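IclR family transcriptional regulator (Brucella abortus, PDB 5WHM) probably acts as an IclR-type transcriptional repressor, binding DNA through a helix-turn-helix domain to control gene expression. Local coordinates at residues C[7-10]-C[11-14]. Sequence-based numbering, arbitrary orientation.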
loop_
_atom_site.group_PDB
_atom_site.type_symbol
_atom_site.label_atom_id
_atom_site.label_comp_id
_atom_site.label_asym_id
_atom_site.label_seq_id
_atom_site.Cartn_x
_atom_site.Cartn_y
_atom_site.Cartn_z
HETATM N N MSE C 7 11.149 15.536 -7.264
HETATM C CA MSE C 7 10.737 16.801 -6.648
HETATM C C MSE C 7 10.313 16.650 -5.182
HETATM O O MSE C 7 9.509 15.778 -4.827
HETATM C CB MSE C 7 9.574 17.425 -7.427
HETATM C CG MSE C 7 9.758 17.467 -8.929
HETATM SE SE MSE C 7 8.162 18.268 -9.739
HETATM C CE MSE C 7 8.586 20.108 -9.264
ATOM N N LEU C 8 10.826 17.543 -4.348
ATOM C CA LEU C 8 10.422 17.658 -2.952
ATOM C C LEU C 8 9.274 18.632 -2.755
ATOM O O LEU C 8 8.513 18.490 -1.792
ATOM C CB LEU C 8 11.605 18.129 -2.094
ATOM C CG LEU C 8 12.882 17.298 -2.164
ATOM C CD1 LEU C 8 13.973 17.920 -1.311
ATOM C CD2 LEU C 8 12.623 15.876 -1.731
ATOM N N THR C 9 9.152 19.633 -3.627
ATOM C CA THR C 9 8.124 20.671 -3.522
ATOM C C THR C 9 7.433 20.844 -4.869
ATOM O O THR C 9 7.611 21.868 -5.549
ATOM C CB THR C 9 8.740 21.992 -3.070
ATOM O OG1 THR C 9 9.737 22.377 -4.020
ATOM C CG2 THR C 9 9.383 21.844 -1.698
ATOM N N PRO C 10 6.625 19.864 -5.285
ATOM C CA PRO C 10 6.049 19.908 -6.637
ATOM C C PRO C 10 5.033 21.020 -6.851
ATOM O O PRO C 10 4.671 21.281 -8.009
ATOM C CB PRO C 10 5.395 18.529 -6.788
ATOM C CG PRO C 10 5.140 18.073 -5.406
ATOM C CD PRO C 10 6.206 18.660 -4.547
ATOM N N LEU C 11 4.554 21.681 -5.802
ATOM C CA LEU C 11 3.584 22.745 -6.012
ATOM C C LEU C 11 4.266 24.110 -6.114
ATOM O O LEU C 11 3.579 25.131 -6.243
ATOM C CB LEU C 11 2.517 22.729 -4.904
ATOM C CG LEU C 11 1.610 21.462 -4.837
ATOM C CD1 LEU C 11 0.276 21.769 -4.184
ATOM C CD2 LEU C 11 1.394 20.802 -6.192
ATOM N N GLU C 12 5.598 24.130 -6.106
ATOM C CA GLU C 12 6.404 25.342 -6.275
ATOM C C GLU C 12 6.028 26.138 -7.520
ATOM O O GLU C 12 5.345 25.629 -8.418
ATOM C CB GLU C 12 7.879 24.970 -6.359
ATOM C CG GLU C 12 8.226 24.219 -7.651
ATOM C CD GLU C 12 9.694 23.825 -7.733
ATOM O OE1 GLU C 12 10.228 23.323 -6.720
ATOM O OE2 GLU C 12 10.316 24.019 -8.804
ATOM N N ALA C 13 6.506 27.380 -7.594
ATOM C CA ALA C 13 6.148 28.262 -8.693
ATOM C C ALA C 13 6.806 27.816 -9.995
ATOM O O ALA C 13 7.975 27.414 -10.021
ATOM C CB ALA C 13 6.551 29.706 -8.371
ATOM N N GLY C 14 6.029 27.863 -11.076
ATOM C CA GLY C 14 6.567 27.804 -12.423
ATOM C C GLY C 14 7.097 26.467 -12.895
ATOM O O GLY C 14 8.029 26.438 -13.705
HETATM O O HOH W 1 10.718 20.417 -6.169
#
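The carboxylate of E12 presents one face to the CE methyl of M7, a selenomethionine, which lies almost squarely over it, 4.2 Å from CD, and one edge to T9. At that edge OE1 receives a hydrogen bond from T9 OG1 on its anti lone pair, at 2.9 Å. A water on the same face as M7 CE donates to OE1 from well above the carboxylate plane and accepts from T9 N at 3.1 Å, bridging the side chain of E12 to the start of the turn. Farther along, L11 CD2 leans over the P10–L11 peptide, 3.7 Å from P10 C.

Residues 9 to 12 form a type I beta turn, closed by the backbone hydrogen bond from E12 N to T9 O at 3.1 Å. The side chain of E12 folds back toward T9, bringing OE1 beside the T9 hydroxyl. In E12, CG lies between the backbone N and the carbonyl carbon (chi1 69°), and the chain is otherwise extended, so the side chain of E12 crosses that of T9 at about a right angle. The bend at chi3 (76°) sets the terminal CE of M7 over the carboxylate of E12.

The turn leads to G14, the N-cap of helix 15-18. L11 packs on R28 and E31 of the helix-turn-helix domain, and T9 on H177 of helix 168-181. Backbone hydrogen bonds from M7 reach the second subunit, where P10 packs on L69 of that subunit, so this N-terminal segment joins both domains and the dimer partner.

OE1 also lies 3.2 Å from T9 O, a meeting of two acceptors. The hydroxyl and water donors on OE1 probably offset that repulsion and would favour an ionised carboxylate, tying the side chain of E12 to both T9 and the backbone turn.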